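Local coordinates for protein putative cathepsin d (Ixodes ricinus, PDB 5N7Q) that probably cleaves proteins as a pepsin-like aspartic endopeptidase of family A1, and is captured here with the inhibitor pepstatin A, at residues A[4-9]-A[147-152]. Sequence-based numbering, arbitrary orientation.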
ATOM      1  N   GLY A   4     -16.876  11.707 -12.081  0.50 22.52           N
ATOM      2  CA  GLY A   4     -16.130  10.422 -12.068  1.00 20.43           C
ATOM      3  C   GLY A   4     -17.088   9.232 -12.200  1.00 18.01           C
ATOM      4  O   GLY A   4     -18.151   9.373 -12.801  1.00 18.44           O
ATOM      5  N   PRO A   5     -16.759   8.050 -11.686  1.00 13.03           N
ATOM      6  CA  PRO A   5     -15.505   7.712 -10.994  1.00 12.20           C
ATOM      7  C   PRO A   5     -14.356   7.510 -11.974  1.00 10.84           C
ATOM      8  O   PRO A   5     -14.566   7.476 -13.195  1.00 11.38           O
ATOM      9  CB  PRO A   5     -15.868   6.404 -10.307  1.00 12.67           C
ATOM     10  CG  PRO A   5     -16.747   5.736 -11.323  1.00 13.72           C
ATOM     11  CD  PRO A   5     -17.621   6.857 -11.837  1.00 13.64           C
ATOM     12  N   TYR A   6     -13.150   7.372 -11.439  1.00  9.67           N
ATOM     13  CA  TYR A   6     -11.928   7.284 -12.261  1.00  9.25           C
ATOM     14  C   TYR A   6     -11.206   5.977 -11.946  1.00  9.21           C
ATOM     15  O   TYR A   6     -10.579   5.867 -10.897  1.00  8.85           O
ATOM     16  CB  TYR A   6     -10.984   8.489 -12.038  1.00  9.27           C
ATOM     17  CG  TYR A   6     -11.730   9.795 -12.082  1.00  9.50           C
ATOM     18  CD1 TYR A   6     -12.021  10.429 -13.289  1.00 10.25           C
ATOM     19  CD2 TYR A   6     -12.171  10.364 -10.914  1.00 10.38           C
ATOM     20  CE1 TYR A   6     -12.729  11.617 -13.307  1.00 10.62           C
ATOM     21  CE2 TYR A   6     -12.871  11.555 -10.905  1.00 10.79           C
ATOM     22  CZ  TYR A   6     -13.143  12.188 -12.099  1.00 10.93           C
ATOM     23  OH  TYR A   6     -13.887  13.370 -12.073  1.00 12.49           O
ATOM     24  N   PRO A   7     -11.319   4.971 -12.841  1.00  9.52           N
ATOM     25  CA  PRO A   7     -10.619   3.705 -12.606  1.00  9.91           C
ATOM     26  C   PRO A   7      -9.154   3.804 -12.956  1.00 10.97           C
ATOM     27  O   PRO A   7      -8.815   4.168 -14.087  1.00 13.26           O
ATOM     28  CB  PRO A   7     -11.357   2.703 -13.517  1.00 10.35           C
ATOM     29  CG  PRO A   7     -11.929   3.540 -14.591  1.00 11.04           C
ATOM     30  CD  PRO A   7     -12.181   4.895 -14.039  1.00 10.41           C
ATOM     31  N   GLU A   8      -8.287   3.482 -12.007  1.00  9.67           N
ATOM     32  CA  GLU A   8      -6.870   3.513 -12.222  1.00  9.20           C
ATOM     33  C   GLU A   8      -6.343   2.064 -12.276  1.00  8.64           C
ATOM     34  O   GLU A   8      -6.327   1.369 -11.257  1.00  8.62           O
ATOM     35  CB  GLU A   8      -6.179   4.292 -11.111  1.00  9.37           C
ATOM     36  CG  GLU A   8      -4.652   4.193 -11.091  1.00  9.31           C
ATOM     37  CD  GLU A   8      -3.942   4.873 -12.232  1.00 10.03           C
ATOM     38  OE1 GLU A   8      -4.621   5.517 -13.064  1.00 10.72           O
ATOM     39  OE2 GLU A   8      -2.683   4.780 -12.291  1.00  9.23           O
ATOM     40  N   PRO A   9      -5.939   1.604 -13.463  1.00  8.60           N
ATOM     41  CA  PRO A   9      -5.474   0.220 -13.583  1.00  8.43           C
ATOM     42  C   PRO A   9      -4.079   0.023 -13.052  1.00  8.22           C
ATOM     43  O   PRO A   9      -3.201   0.846 -13.322  1.00  8.95           O
ATOM     44  CB  PRO A   9      -5.503  -0.023 -15.088  1.00  8.61           C
ATOM     45  CG  PRO A   9      -5.190   1.312 -15.650  1.00  9.15           C
ATOM     46  CD  PRO A   9      -5.867   2.307 -14.771  1.00  8.73           C
ATOM     47  N   GLN A 147     -11.567  19.926  -5.440  1.00 12.01           N
ATOM     48  CA  GLN A 147     -12.009  20.301  -6.784  1.00 11.79           C
ATOM     49  C   GLN A 147     -13.348  19.651  -7.202  1.00 11.87           C
ATOM     50  O   GLN A 147     -13.775  19.806  -8.353  1.00 13.71           O
ATOM     51  CB  GLN A 147     -10.889  19.990  -7.787  1.00 11.47           C
ATOM     52  CG  GLN A 147      -9.656  20.836  -7.487  1.00 11.86           C
ATOM     53  CD  GLN A 147      -8.437  20.493  -8.319  1.00 12.48           C
ATOM     54  OE1 GLN A 147      -8.538  20.251  -9.510  1.00 13.41           O
ATOM     55  NE2 GLN A 147      -7.256  20.549  -7.699  1.00 12.87           N
ATOM     56  N   GLY A 148     -13.970  18.915  -6.270  1.00 11.62           N
ATOM     57  CA  GLY A 148     -15.254  18.283  -6.472  1.00 11.56           C
ATOM     58  C   GLY A 148     -15.281  17.182  -7.494  1.00 12.03           C
ATOM     59  O   GLY A 148     -16.361  16.801  -7.985  1.00 13.10           O
ATOM     60  N   LEU A 149     -14.128  16.584  -7.779  1.00 11.82           N
ATOM     61  CA  LEU A 149     -14.031  15.638  -8.889  1.00 12.18           C
ATOM     62  C   LEU A 149     -14.705  14.292  -8.624  1.00 12.36           C
ATOM     63  O   LEU A 149     -14.965  13.554  -9.557  1.00 13.10           O
ATOM     64  CB  LEU A 149     -12.569  15.401  -9.258  1.00 12.61           C
ATOM     65  CG  LEU A 149     -11.775  16.653  -9.630  1.00 13.53           C
ATOM     66  CD1 LEU A 149     -10.347  16.278  -9.955  1.00 14.26           C
ATOM     67  CD2 LEU A 149     -12.447  17.371 -10.794  1.00 14.17           C
ATOM     68  N   LEU A 150     -14.994  13.990  -7.364  1.00 12.19           N
ATOM     69  CA  LEU A 150     -15.698  12.755  -6.993  1.00 12.60           C
ATOM     70  C   LEU A 150     -17.191  12.973  -6.771  1.00 13.07           C
ATOM     71  O   LEU A 150     -17.906  12.062  -6.324  1.00 13.33           O
ATOM     72  CB  LEU A 150     -15.103  12.150  -5.718  1.00 12.64           C
ATOM     73  CG  LEU A 150     -13.615  11.766  -5.673  1.00 12.60           C
ATOM     74  CD1 LEU A 150     -13.098  11.294  -7.021  1.00 12.67           C
ATOM     75  CD2 LEU A 150     -12.726  12.860  -5.117  1.00 12.82           C
ATOM     76  N   GLY A 151     -17.696  14.157  -7.074  1.00 13.61           N
ATOM     77  CA  GLY A 151     -19.086  14.421  -6.772  1.00 13.61           C
ATOM     78  C   GLY A 151     -19.307  14.335  -5.284  1.00 13.41           C
ATOM     79  O   GLY A 151     -18.565  14.957  -4.501  1.00 14.53           O
ATOM     80  N   GLU A 152     -20.302  13.546  -4.893  1.00 14.60           N
ATOM     81  CA  GLU A 152     -20.644  13.313  -3.492  1.00 15.87           C
ATOM     82  C   GLU A 152     -20.150  11.986  -2.911  1.00 14.50           C
ATOM     83  O   GLU A 152     -20.557  11.601  -1.810  1.00 16.02           O
ATOM     84  CB  GLU A 152     -22.156  13.384  -3.329  1.00 19.73           C
ATOM     85  CG  GLU A 152     -22.745  14.707  -3.759  1.00 24.28           C
ATOM     86  CD  GLU A 152     -22.396  15.792  -2.786  1.00 27.12           C
ATOM     87  OE1 GLU A 152     -22.660  15.600  -1.576  1.00 33.44           O
ATOM     88  OE2 GLU A 152     -21.843  16.826  -3.224  1.00 33.72           O
TER
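Y6 donates its phenolic hydroxyl to the backbone carbonyl of L149, an example of a tyrosine tying an N-terminal strand to a turn far along the chain. The bond spans 2.7 Å from Y6 OH to L149 O; the hydroxyl approaches at 131° to the C=O, tilted 17° from the carbonyl plane. The oxygen lies at the ring edge, as does the L150 methyl CD1, 3.9 Å from Y6 CE2, while L149 CB sits 3.7 Å from Y6 OH. With chi1 at -47°, CG of Y6 stands anti to its own carbonyl carbon, and the ring extends toward the turn. That turn, type I, starts at G148, the positive-phi residue of the Schellman motif that closes helix 140-146, and is closed by G151 N to G148 O. M144 of this helix touches both Y6 and L150. Strand 6-13 pairs with strands 17-24 and 170-174 of the pepsin-like fold, away from the predicted catalytic aspartates D36 and D227. The ring thus meets L150 CD1 at its edge and L149 CB beside its hydroxyl, while that hydroxyl satisfies a main-chain carbonyl, joining strand to helix exit by directional bonding and apolar contact together.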